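Local coordinates for protein ribokinase (PDB 6ILS) that phosphorylates D-ribose at O-5 with ATP and a divalent cation, most likely magnesium, yielding D-ribose 5-phosphate as a homodimeric plant kinase of the PfkB family, at residues T36-K41 / G68-E73; G60-D65 / E93-A98; L279-A284 / K303-L308. All blocks are in the same frame, centred on the assembly; numbering follows the deposited sequence.

Contacts 1 and 2 sit side by side on the ribose side of the subunit, their centres about 9 Å apart, while contact 3 lies about 25 Å (centre to centre) from contact 1 and about 32 Å from contact 2. The first two interlock along the chain: strand 56-63 of contact 2 leads straight into helix 66-75 of contact 1, and Gly68 CA lies 3.2 Å from Thr95 OG1. Both reach the four-stranded lid sheet and both touch the second subunit. Contact 1 grips ribose directly through Gly40 and Lys41. Contact 3 belongs to the nucleotide end, where the side chain of Leu308 comes within about 7 Å of the bound ATP.

Contact 1. Residues T36-K41 / G68-E73; sequences TLAGGK and GKLIAE. With RIB (alpha-D-ribofuranose), chain F.
Leu70 sends CG anti to its backbone N (chi1 169°), which carries the isobutyl group off helix 66-75 onto strand 33-39, while Ile71 brings CD1 up against the same strand further along. Branch CD2 of Leu70 rests on CG2 of Thr36 at 3.8 Å and runs on over the peptide between Leu37 and Ala38. The methyl of Ala38 points at the helix, with its CB 4.1 Å from Ile71 CD1; that same CD1 also lies against the backbone of Gly39. The strand and helix axes cross at -59°, and all that joins them is apolar.

Leu37 faces away from the helix, and beyond Ala38 the chain enters the ribose pocket. Gly39 CA lies 3.7 Å from ribose O3. Gly40 N donates a nearly straight bond to ribose O3 (3.0 Å, 166°) and a weak one to O2. Lys41 is extended until its last torsion bends NZ back to ribose O5, 2.9 Å away. Asn12, Asp14, Glu144 and Asp259 also hydrogen-bond the sugar. Since O5 is the oxygen that receives the phosphoryl group, the bond from Lys41 NZ helps position the acceptor, just past the strand that the helix packs against through Ala38, Leu70 and Ile71.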
ATOM      1  N   THR B  36      -4.525  -5.518  -1.249  1.00 39.85           N
ATOM      2  CA  THR B  36      -3.511  -4.982  -2.162  1.00 33.05           C
ATOM      3  C   THR B  36      -3.242  -6.000  -3.253  1.00 35.94           C
ATOM      4  O   THR B  36      -2.877  -7.142  -2.966  1.00 35.27           O
ATOM      5  CB  THR B  36      -2.195  -4.641  -1.440  1.00 34.61           C
ATOM      6  OG1 THR B  36      -2.401  -3.507  -0.588  1.00 29.48           O
ATOM      7  CG2 THR B  36      -1.110  -4.301  -2.459  1.00 27.96           C
ATOM      8  N   LEU B  37      -3.428  -5.588  -4.509  1.00 32.62           N
ATOM      9  CA  LEU B  37      -3.312  -6.520  -5.628  1.00 33.88           C
ATOM     10  C   LEU B  37      -2.362  -6.000  -6.710  1.00 27.39           C
ATOM     11  O   LEU B  37      -2.147  -4.795  -6.834  1.00 25.27           O
ATOM     12  CB  LEU B  37      -4.693  -6.793  -6.237  1.00 39.84           C
ATOM     13  CG  LEU B  37      -5.737  -7.522  -5.385  1.00 40.96           C
ATOM     14  CD1 LEU B  37      -7.100  -7.472  -6.057  1.00 43.41           C
ATOM     15  CD2 LEU B  37      -5.320  -8.968  -5.139  1.00 43.19           C
ATOM     16  N   ALA B  38      -1.803  -6.933  -7.472  1.00 29.42           N
ATOM     17  CA  ALA B  38      -0.965  -6.612  -8.614  1.00 28.97           C
ATOM     18  C   ALA B  38      -1.815  -6.027  -9.733  1.00 23.94           C
ATOM     19  O   ALA B  38      -2.855  -6.579 -10.083  1.00 26.25           O
ATOM     20  CB  ALA B  38      -0.242  -7.839  -9.095  1.00 27.64           C
ATOM     21  N   GLY B  39      -1.370  -4.913 -10.302  1.00 25.40           N
ATOM     22  CA  GLY B  39      -2.138  -4.264 -11.347  1.00 22.43           C
ATOM     23  C   GLY B  39      -1.290  -3.281 -12.131  1.00 18.44           C
ATOM     24  O   GLY B  39      -0.075  -3.439 -12.242  1.00 17.96           O
ATOM     25  N   GLY B  40      -1.939  -2.246 -12.638  1.00 23.48           N
ATOM     26  CA  GLY B  40      -1.313  -1.358 -13.594  1.00 20.27           C
ATOM     27  C   GLY B  40      -1.713  -1.782 -14.995  1.00 17.53           C
ATOM     28  O   GLY B  40      -1.739  -2.980 -15.304  1.00 16.86           O
ATOM     29  N   LYS B  41      -1.978  -0.814 -15.873  1.00 18.26           N
ATOM     30  CA  LYS B  41      -2.472  -1.167 -17.214  1.00 17.26           C
ATOM     31  C   LYS B  41      -1.471  -2.005 -17.987  1.00 15.12           C
ATOM     32  O   LYS B  41      -1.852  -2.948 -18.649  1.00 16.29           O
ATOM     33  CB  LYS B  41      -2.858   0.098 -18.007  1.00 13.40           C
ATOM     34  CG  LYS B  41      -4.120   0.716 -17.440  1.00 20.77           C
ATOM     35  CD  LYS B  41      -4.507   2.046 -18.047  1.00 21.72           C
ATOM     36  CE  LYS B  41      -5.748   2.588 -17.299  1.00 23.53           C
ATOM     37  NZ  LYS B  41      -6.941   1.693 -17.477  1.00 30.86           N
ATOM     38  N   GLY B  68       7.015  -3.927  -5.670  1.00 26.58           N
ATOM     39  CA  GLY B  68       7.741  -4.403  -6.834  1.00 23.16           C
ATOM     40  C   GLY B  68       7.769  -5.910  -6.880  1.00 25.66           C
ATOM     41  O   GLY B  68       7.586  -6.516  -7.935  1.00 25.17           O
ATOM     42  N   LYS B  69       8.006  -6.523  -5.723  1.00 23.16           N
ATOM     43  CA  LYS B  69       8.042  -7.969  -5.611  1.00 26.04           C
ATOM     44  C   LYS B  69       6.681  -8.602  -5.880  1.00 24.75           C
ATOM     45  O   LYS B  69       6.595  -9.667  -6.494  1.00 26.24           O
ATOM     46  CB  LYS B  69       8.536  -8.384  -4.220  1.00 30.80           C
ATOM     47  CG  LYS B  69       9.040  -9.819  -4.163  1.00 40.82           C
ATOM     48  CD  LYS B  69      10.421  -9.868  -3.506  1.00 49.89           C
ATOM     49  CE  LYS B  69      11.295 -10.975  -4.081  1.00 61.43           C
ATOM     50  NZ  LYS B  69      12.685 -10.935  -3.523  1.00 61.82           N
ATOM     51  N   LEU B  70       5.633  -7.953  -5.385  1.00 25.54           N
ATOM     52  CA  LEU B  70       4.261  -8.375  -5.637  1.00 27.36           C
ATOM     53  C   LEU B  70       4.019  -8.514  -7.142  1.00 23.49           C
ATOM     54  O   LEU B  70       3.484  -9.509  -7.611  1.00 23.91           O
ATOM     55  CB  LEU B  70       3.292  -7.365  -5.025  1.00 27.28           C
ATOM     56  CG  LEU B  70       1.801  -7.438  -5.353  1.00 30.17           C
ATOM     57  CD1 LEU B  70       1.182  -8.705  -4.775  1.00 32.17           C
ATOM     58  CD2 LEU B  70       1.114  -6.178  -4.827  1.00 34.58           C
ATOM     59  N   ILE B  71       4.425  -7.493  -7.877  1.00 22.88           N
ATOM     60  CA  ILE B  71       4.239  -7.470  -9.326  1.00 23.73           C
ATOM     61  C   ILE B  71       4.995  -8.606 -10.009  1.00 20.55           C
ATOM     62  O   ILE B  71       4.439  -9.352 -10.806  1.00 22.19           O
ATOM     63  CB  ILE B  71       4.729  -6.148  -9.939  1.00 25.62           C
ATOM     64  CG1 ILE B  71       4.082  -4.931  -9.266  1.00 28.79           C
ATOM     65  CG2 ILE B  71       4.527  -6.166 -11.450  1.00 23.36           C
ATOM     66  CD1 ILE B  71       2.593  -4.881  -9.384  1.00 25.51           C
ATOM     67  N   ALA B  72       6.278  -8.705  -9.687  1.00 21.19           N
ATOM     68  CA  ALA B  72       7.159  -9.704 -10.274  1.00 24.23           C
ATOM     69  C   ALA B  72       6.609 -11.104 -10.043  1.00 24.56           C
ATOM     70  O   ALA B  72       6.584 -11.933 -10.944  1.00 24.63           O
ATOM     71  CB  ALA B  72       8.548  -9.569  -9.693  1.00 24.86           C
ATOM     72  N   GLU B  73       6.154 -11.357  -8.822  1.00 25.61           N
ATOM     73  CA  GLU B  73       5.598 -12.660  -8.476  1.00 27.09           C
ATOM     74  C   GLU B  73       4.328 -12.976  -9.265  1.00 24.04           C
ATOM     75  O   GLU B  73       4.151 -14.095  -9.765  1.00 26.84           O
ATOM     76  CB  GLU B  73       5.315 -12.723  -6.969  1.00 31.26           C
ATOM     77  CG  GLU B  73       6.591 -12.831  -6.134  1.00 36.38           C
ATOM     78  CD  GLU B  73       6.356 -12.653  -4.635  1.00 46.88           C
ATOM     79  OE1 GLU B  73       5.223 -12.284  -4.237  1.00 49.19           O
ATOM     80  OE2 GLU B  73       7.316 -12.871  -3.856  1.00 50.62           O
TER
HETATM   81  O5  RIB F 402      -6.944  -0.748 -15.911  1.00 23.86           O
HETATM   82  C5  RIB F 402      -6.681  -1.128 -14.587  1.00 29.46           C
HETATM   83  C4  RIB F 402      -5.585  -0.435 -14.089  1.00 31.25           C
HETATM   84  O4  RIB F 402      -5.722   1.060 -14.233  1.00 37.35           O
HETATM   85  C3  RIB F 402      -5.614  -0.654 -12.515  1.00 35.27           C
HETATM   86  O3  RIB F 402      -4.888  -1.942 -12.215  1.00 32.26           O
HETATM   87  C2  RIB F 402      -5.164   0.399 -12.000  1.00 35.67           C
HETATM   88  O2  RIB F 402      -3.837   0.221 -11.362  1.00 29.15           O
HETATM   89  C1  RIB F 402      -5.093   1.556 -13.200  1.00 36.28           C
HETATM   90  O1  RIB F 402      -3.778   1.831 -13.521  1.00 29.79           O

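Contact 2. Residues G60-D65 / E93-A98; sequences GRLGED and EPTGHA
Gly63, at the end of strand 56-63, brings its CA to 4.2 Å from that of Thr95, and the same Gly63 CA lies 3.3 Å from Glu93 O. This is where the large central sheet of the ribokinase fold meets the small lid sheet: segment 60-65 ends a central strand, and segment 93-98 leads into lid strand 96-102. Side chains, rather than paired strands, make the join.

Thr95 is the hub. With OG1 anti to its carbonyl carbon (chi1 -62°), the hydroxyl accepts a bond from Gly63 N at 2.8 Å and donates one to Asp65 OD1 at 2.7 Å, which fixes its rotation. The methyl of Thr95, CG2, lies 4.0 Å from Leu62 CD2, the two side chains running side by side.

Asp65 answers with both oxygens. Its CG sits between the backbone N and the carbonyl carbon (chi1 50°), and from there the carboxylate grips the threonine in two prongs: OD1 takes the hydroxyl on its syn side, somewhat out of plane, while OD2 uses its syn lone pair for Thr95 N at 3.0 Å (163°). Asp65 is also the N-cap of helix 66-75, OD1 receiving Gly68 N as well, so one carboxylate ties the helix start to the approach to the lid. Pro94 and His97 here pack on Gly34 of the second subunit. One water joins Arg61 O to Gly96 N. The carbonyl of Thr95 is held from two sources: a second water donates to it, and so does His97 ND1, 2.9 Å from Thr95 O, with the oxygen in the plane of the His97 ring and ND1 in the carbonyl plane of Thr95.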
ATOM      1  N   GLY B  60       9.127  -2.663 -18.292  1.00 17.73           N
ATOM      2  CA  GLY B  60       8.618  -1.744 -17.306  1.00 19.33           C
ATOM      3  C   GLY B  60       9.663  -1.464 -16.245  1.00 20.22           C
ATOM      4  O   GLY B  60      10.722  -2.083 -16.244  1.00 19.22           O
ATOM      5  N   ARG B  61       9.334  -0.545 -15.343  1.00 18.01           N
ATOM      6  CA  ARG B  61      10.236  -0.107 -14.272  1.00 18.77           C
ATOM      7  C   ARG B  61       9.574  -0.278 -12.924  1.00 23.49           C
ATOM      8  O   ARG B  61       8.457   0.203 -12.716  1.00 21.38           O
ATOM      9  CB  ARG B  61      10.631   1.358 -14.454  1.00 19.59           C
ATOM     10  CG  ARG B  61      11.488   1.613 -15.677  1.00 23.84           C
ATOM     11  CD  ARG B  61      12.750   0.792 -15.594  1.00 29.79           C
ATOM     12  NE  ARG B  61      13.640   1.022 -16.724  1.00 29.39           N
ATOM     13  CZ  ARG B  61      13.656   0.266 -17.814  1.00 31.43           C
ATOM     14  NH1 ARG B  61      12.813  -0.759 -17.930  1.00 25.85           N
ATOM     15  NH2 ARG B  61      14.511   0.539 -18.794  1.00 35.80           N
ATOM     16  N   LEU B  62      10.281  -0.941 -12.011  1.00 23.17           N
ATOM     17  CA  LEU B  62       9.792  -1.189 -10.664  1.00 21.20           C
ATOM     18  C   LEU B  62      10.727  -0.576  -9.640  1.00 26.38           C
ATOM     19  O   LEU B  62      11.895  -0.356  -9.939  1.00 25.19           O
ATOM     20  CB  LEU B  62       9.682  -2.690 -10.397  1.00 23.66           C
ATOM     21  CG  LEU B  62       8.752  -3.468 -11.317  1.00 23.17           C
ATOM     22  CD1 LEU B  62       8.771  -4.932 -10.917  1.00 24.80           C
ATOM     23  CD2 LEU B  62       7.360  -2.886 -11.188  1.00 19.47           C
ATOM     24  N   GLY B  63      10.221  -0.306  -8.438  1.00 24.34           N
ATOM     25  CA  GLY B  63      11.098   0.008  -7.316  1.00 27.08           C
ATOM     26  C   GLY B  63      11.599  -1.289  -6.711  1.00 27.24           C
ATOM     27  O   GLY B  63      11.006  -2.343  -6.916  1.00 23.74           O
ATOM     28  N   GLU B  64      12.707  -1.230  -5.976  1.00 31.77           N
ATOM     29  CA  GLU B  64      13.191  -2.408  -5.271  1.00 31.74           C
ATOM     30  C   GLU B  64      12.500  -2.435  -3.916  1.00 34.90           C
ATOM     31  O   GLU B  64      13.098  -2.074  -2.898  1.00 34.06           O
ATOM     32  CB  GLU B  64      14.720  -2.382  -5.118  1.00 34.46           C
ATOM     33  CG  GLU B  64      15.484  -2.586  -6.432  1.00 34.83           C
ATOM     34  CD  GLU B  64      16.945  -2.143  -6.359  1.00 44.04           C
ATOM     35  OE1 GLU B  64      17.448  -1.931  -5.239  1.00 44.90           O
ATOM     36  OE2 GLU B  64      17.586  -2.002  -7.427  1.00 48.67           O
ATOM     37  N   ASP B  65      11.228  -2.829  -3.914  1.00 30.34           N
ATOM     38  CA  ASP B  65      10.406  -2.791  -2.707  1.00 27.49           C
ATOM     39  C   ASP B  65       9.390  -3.925  -2.718  1.00 27.13           C
ATOM     40  O   ASP B  65       9.377  -4.746  -3.629  1.00 24.93           O
ATOM     41  CB  ASP B  65       9.703  -1.428  -2.556  1.00 30.46           C
ATOM     42  CG  ASP B  65       8.963  -0.980  -3.832  1.00 28.80           C
ATOM     43  OD1 ASP B  65       8.530  -1.847  -4.614  1.00 25.78           O
ATOM     44  OD2 ASP B  65       8.820   0.247  -4.031  1.00 28.34           O
ATOM     45  N   GLU B  93      13.360   5.128  -6.607  1.00 34.34           N
ATOM     46  CA  GLU B  93      11.948   5.432  -6.845  1.00 33.85           C
ATOM     47  C   GLU B  93      11.105   4.279  -6.326  1.00 25.71           C
ATOM     48  O   GLU B  93      11.527   3.129  -6.412  1.00 27.96           O
ATOM     49  CB  GLU B  93      11.670   5.663  -8.338  1.00 31.16           C
ATOM     50  CG  GLU B  93      12.410   6.845  -8.945  1.00 32.05           C
ATOM     51  CD  GLU B  93      11.867   8.184  -8.485  1.00 38.65           C
ATOM     52  OE1 GLU B  93      10.765   8.214  -7.899  1.00 36.21           O
ATOM     53  OE2 GLU B  93      12.534   9.215  -8.727  1.00 42.60           O
ATOM     54  N   PRO B  94       9.910   4.578  -5.794  1.00 27.20           N
ATOM     55  CA  PRO B  94       9.006   3.503  -5.371  1.00 26.20           C
ATOM     56  C   PRO B  94       8.266   2.898  -6.563  1.00 24.97           C
ATOM     57  O   PRO B  94       8.020   3.625  -7.527  1.00 25.17           O
ATOM     58  CB  PRO B  94       8.032   4.217  -4.442  1.00 28.67           C
ATOM     59  CG  PRO B  94       7.953   5.606  -5.004  1.00 30.49           C
ATOM     60  CD  PRO B  94       9.306   5.911  -5.609  1.00 26.68           C
ATOM     61  N   THR B  95       7.942   1.608  -6.505  1.00 25.09           N
ATOM     62  CA  THR B  95       7.008   1.003  -7.467  1.00 25.32           C
ATOM     63  C   THR B  95       5.743   1.857  -7.475  1.00 25.78           C
ATOM     64  O   THR B  95       5.278   2.286  -6.416  1.00 24.28           O
ATOM     65  CB  THR B  95       6.691  -0.467  -7.086  1.00 22.05           C
ATOM     66  OG1 THR B  95       7.898  -1.239  -7.135  1.00 21.79           O
ATOM     67  CG2 THR B  95       5.634  -1.110  -8.011  1.00 21.17           C
ATOM     68  N   GLY B  96       5.204   2.136  -8.655  1.00 20.98           N
ATOM     69  CA  GLY B  96       3.981   2.910  -8.752  1.00 22.47           C
ATOM     70  C   GLY B  96       2.843   2.226  -8.014  1.00 22.42           C
ATOM     71  O   GLY B  96       2.794   1.005  -7.879  1.00 22.76           O
ATOM     72  N   HIS B  97       1.925   3.023  -7.503  1.00 26.40           N
ATOM     73  CA  HIS B  97       0.779   2.447  -6.834  1.00 25.48           C
ATOM     74  C   HIS B  97      -0.417   3.373  -6.945  1.00 30.45           C
ATOM     75  O   HIS B  97      -0.280   4.555  -7.284  1.00 33.14           O
ATOM     76  CB  HIS B  97       1.102   2.114  -5.359  1.00 26.73           C
ATOM     77  CG  HIS B  97       1.816   3.202  -4.617  1.00 26.46           C
ATOM     78  ND1 HIS B  97       3.141   3.508  -4.837  1.00 28.89           N
ATOM     79  CD2 HIS B  97       1.406   4.015  -3.613  1.00 31.51           C
ATOM     80  CE1 HIS B  97       3.506   4.488  -4.027  1.00 32.67           C
ATOM     81  NE2 HIS B  97       2.473   4.808  -3.267  1.00 33.08           N
ATOM     82  N   ALA B  98      -1.590   2.806  -6.690  1.00 33.12           N
ATOM     83  CA  ALA B  98      -2.853   3.525  -6.787  1.00 32.03           C
ATOM     84  C   ALA B  98      -3.706   3.222  -5.561  1.00 36.21           C
ATOM     85  O   ALA B  98      -4.038   2.063  -5.302  1.00 38.24           O
ATOM     86  CB  ALA B  98      -3.594   3.136  -8.058  1.00 32.27           C
TER
HETATM   87  O   HOH W   1       6.282   0.647 -11.062  1.00 20.69           O
HETATM   88  O   HOH W   2       5.538   1.290  -3.870  1.00 26.03           O

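Contact 3. Residues L279-A284 / K303-L308; sequences LRFAAA and KSVLKL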
ATOM      1  N   LEU B 279     -12.320  -9.065 -32.615  1.00 17.72           N
ATOM      2  CA  LEU B 279     -13.285  -8.402 -31.752  1.00 17.73           C
ATOM      3  C   LEU B 279     -14.068  -9.392 -30.891  1.00 17.76           C
ATOM      4  O   LEU B 279     -14.317  -9.142 -29.712  1.00 16.22           O
ATOM      5  CB  LEU B 279     -14.259  -7.573 -32.580  1.00 16.29           C
ATOM      6  CG  LEU B 279     -13.817  -6.177 -33.026  1.00 20.53           C
ATOM      7  CD1 LEU B 279     -14.943  -5.494 -33.785  1.00 20.91           C
ATOM      8  CD2 LEU B 279     -13.414  -5.316 -31.831  1.00 17.16           C
ATOM      9  N   ARG B 280     -14.481 -10.500 -31.496  1.00 16.88           N
ATOM     10  CA  ARG B 280     -15.250 -11.506 -30.758  1.00 19.20           C
ATOM     11  C   ARG B 280     -14.439 -12.098 -29.626  1.00 15.94           C
ATOM     12  O   ARG B 280     -14.935 -12.262 -28.506  1.00 16.53           O
ATOM     13  CB  ARG B 280     -15.706 -12.633 -31.698  1.00 21.11           C
ATOM     14  CG  ARG B 280     -17.210 -12.708 -31.883  1.00 31.53           C
ATOM     15  CD  ARG B 280     -17.624 -14.061 -32.474  1.00 32.17           C
ATOM     16  NE  ARG B 280     -18.360 -14.878 -31.514  1.00 37.47           N
ATOM     17  CZ  ARG B 280     -18.318 -16.207 -31.482  1.00 35.50           C
ATOM     18  NH1 ARG B 280     -17.561 -16.877 -32.342  1.00 39.97           N
ATOM     19  NH2 ARG B 280     -19.013 -16.873 -30.572  1.00 37.69           N
ATOM     20  N   PHE B 281     -13.199 -12.456 -29.949  1.00 15.44           N
ATOM     21  CA  PHE B 281     -12.257 -13.036 -28.994  1.00 14.03           C
ATOM     22  C   PHE B 281     -11.989 -12.086 -27.838  1.00 16.29           C
ATOM     23  O   PHE B 281     -12.011 -12.486 -26.669  1.00 13.60           O
ATOM     24  CB  PHE B 281     -10.973 -13.406 -29.735  1.00 15.70           C
ATOM     25  CG  PHE B 281      -9.941 -14.092 -28.902  1.00 16.71           C
ATOM     26  CD1 PHE B 281      -9.985 -15.477 -28.715  1.00 16.80           C
ATOM     27  CD2 PHE B 281      -8.898 -13.368 -28.337  1.00 13.60           C
ATOM     28  CE1 PHE B 281      -9.012 -16.121 -27.958  1.00 21.10           C
ATOM     29  CE2 PHE B 281      -7.927 -14.000 -27.580  1.00 19.32           C
ATOM     30  CZ  PHE B 281      -7.986 -15.395 -27.384  1.00 21.09           C
ATOM     31  N   ALA B 282     -11.769 -10.810 -28.155  1.00 13.77           N
ATOM     32  CA  ALA B 282     -11.599  -9.784 -27.125  1.00 14.00           C
ATOM     33  C   ALA B 282     -12.829  -9.641 -26.235  1.00 14.48           C
ATOM     34  O   ALA B 282     -12.717  -9.533 -25.011  1.00 11.11           O
ATOM     35  CB  ALA B 282     -11.248  -8.403 -27.789  1.00 13.18           C
ATOM     36  N   ALA B 283     -14.015  -9.647 -26.847  1.00 10.66           N
ATOM     37  CA  ALA B 283     -15.256  -9.515 -26.085  1.00 14.64           C
ATOM     38  C   ALA B 283     -15.444 -10.687 -25.131  1.00 14.57           C
ATOM     39  O   ALA B 283     -15.877 -10.507 -23.994  1.00 15.90           O
ATOM     40  CB  ALA B 283     -16.434  -9.401 -27.033  1.00 14.58           C
ATOM     41  N   ALA B 284     -15.117 -11.885 -25.596  1.00 13.25           N
ATOM     42  CA  ALA B 284     -15.235 -13.079 -24.761  1.00 14.51           C
ATOM     43  C   ALA B 284     -14.268 -13.000 -23.594  1.00 16.32           C
ATOM     44  O   ALA B 284     -14.622 -13.327 -22.464  1.00 14.90           O
ATOM     45  CB  ALA B 284     -14.974 -14.340 -25.591  1.00 13.61           C
ATOM     46  N   LYS B 303      -8.274 -21.520 -23.326  1.00 24.93           N
ATOM     47  CA  LYS B 303      -9.348 -22.531 -23.522  1.00 26.44           C
ATOM     48  C   LYS B 303     -10.704 -21.962 -23.101  1.00 24.61           C
ATOM     49  O   LYS B 303     -11.663 -22.225 -23.768  1.00 23.45           O
ATOM     50  CB  LYS B 303      -9.123 -23.789 -22.680  1.00 28.82           C
ATOM     51  CG  LYS B 303      -7.703 -24.258 -22.514  1.00 32.35           C
ATOM     52  CD  LYS B 303      -7.593 -25.511 -21.682  1.00 35.69           C
ATOM     53  CE  LYS B 303      -6.800 -25.306 -20.418  1.00 39.79           C
ATOM     54  NZ  LYS B 303      -7.684 -24.948 -19.296  1.00 40.94           N
ATOM     55  N   SER B 304     -10.761 -21.268 -21.975  1.00 22.51           N
ATOM     56  CA  SER B 304     -12.041 -20.709 -21.494  1.00 21.21           C
ATOM     57  C   SER B 304     -12.575 -19.689 -22.502  1.00 20.02           C
ATOM     58  O   SER B 304     -13.740 -19.710 -22.764  1.00 18.89           O
ATOM     59  CB  SER B 304     -11.875 -20.098 -20.146  1.00 25.79           C
ATOM     60  OG  SER B 304     -11.281 -21.002 -19.249  1.00 33.91           O
ATOM     61  N   VAL B 305     -11.701 -18.833 -23.021  1.00 17.06           N
ATOM     62  CA  VAL B 305     -12.152 -17.815 -24.007  1.00 16.72           C
ATOM     63  C   VAL B 305     -12.736 -18.543 -25.220  1.00 16.57           C
ATOM     64  O   VAL B 305     -13.790 -18.212 -25.646  1.00 15.22           O
ATOM     65  CB  VAL B 305     -11.021 -16.857 -24.426  1.00 16.96           C
ATOM     66  CG1 VAL B 305     -11.519 -15.883 -25.454  1.00 17.21           C
ATOM     67  CG2 VAL B 305     -10.421 -16.141 -23.241  1.00 15.55           C
ATOM     68  N   LEU B 306     -12.030 -19.557 -25.700  1.00 16.87           N
ATOM     69  CA  LEU B 306     -12.523 -20.296 -26.883  1.00 18.77           C
ATOM     70  C   LEU B 306     -13.835 -21.021 -26.546  1.00 20.60           C
ATOM     71  O   LEU B 306     -14.669 -21.089 -27.400  1.00 21.31           O
ATOM     72  CB  LEU B 306     -11.451 -21.269 -27.366  1.00 21.71           C
ATOM     73  CG  LEU B 306     -10.182 -20.636 -27.925  1.00 24.33           C
ATOM     74  CD1 LEU B 306      -9.209 -21.705 -28.372  1.00 26.88           C
ATOM     75  CD2 LEU B 306     -10.501 -19.704 -29.074  1.00 24.86           C
ATOM     76  N   LYS B 307     -13.982 -21.524 -25.330  1.00 20.58           N
ATOM     77  CA  LYS B 307     -15.228 -22.235 -24.958  1.00 22.04           C
ATOM     78  C   LYS B 307     -16.374 -21.227 -24.938  1.00 20.57           C
ATOM     79  O   LYS B 307     -17.405 -21.537 -25.429  1.00 19.69           O
ATOM     80  CB  LYS B 307     -15.080 -22.942 -23.615  1.00 24.65           C
ATOM     81  CG  LYS B 307     -16.198 -23.905 -23.260  1.00 27.21           C
ATOM     82  CD  LYS B 307     -16.103 -24.450 -21.857  1.00 32.45           C
ATOM     83  CE  LYS B 307     -17.077 -25.568 -21.542  1.00 45.24           C
ATOM     84  NZ  LYS B 307     -17.512 -25.571 -20.128  1.00 42.22           N
ATOM     85  N   LEU B 308     -16.141 -20.045 -24.390  1.00 18.43           N
ATOM     86  CA  LEU B 308     -17.228 -19.070 -24.359  1.00 20.86           C
ATOM     87  C   LEU B 308     -17.608 -18.689 -25.784  1.00 22.37           C
ATOM     88  O   LEU B 308     -18.783 -18.524 -26.096  1.00 22.56           O
ATOM     89  CB  LEU B 308     -16.829 -17.829 -23.548  1.00 20.79           C
ATOM     90  CG  LEU B 308     -17.902 -16.765 -23.303  1.00 19.80           C
ATOM     91  CD1 LEU B 308     -19.209 -17.347 -22.660  1.00 18.95           C
ATOM     92  CD2 LEU B 308     -17.337 -15.653 -22.432  1.00 16.65           C
TER
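This is an apolar helix-helix contact on the outer part of the large domain, where the C-terminal helix 302-312 lies across helix 275-289. The two short axes pass 9.1 Å apart with a crossing angle of 111°; Val305 and Ala284 sit at the middle of the meeting place, with Phe281 and Leu308 beside them. Val305 points toward the other helix. Its CG1, anti to the backbone N (chi1 178°), reaches over one face of the Phe281 ring in a CH-pi contact, 3.9 Å from the centroid and offset toward the CD1-CE1 rim.

The CG of Phe281 is also anti to the backbone N, which places the ring against the partner helix. Leu306 CD2 arrives at the edge of the same ring, near its plane and 4.0 Å from CE1, so the two neighbours hold the rim from different directions. Further on, Ala284 CB touches Val305 CG1 at 3.8 Å; the small methyl is consistent with the short 5.7 Å between the CA atoms of Ala284 and Val305. Leu308 ends this side of the contact, laying CD2 against Ala284 O at 3.6 Å.

Phe281 also packs on Ala264 and Ala268 of helix 257-270 and meets Lys273 in a cation-pi contact; Arg280 NH2 adds a hydrogen bond to Leu309 O, further along helix 302-312. The arrangement is that of the helical layer flanking the central sheet in the ribokinase fold, here at its ATP-binding end.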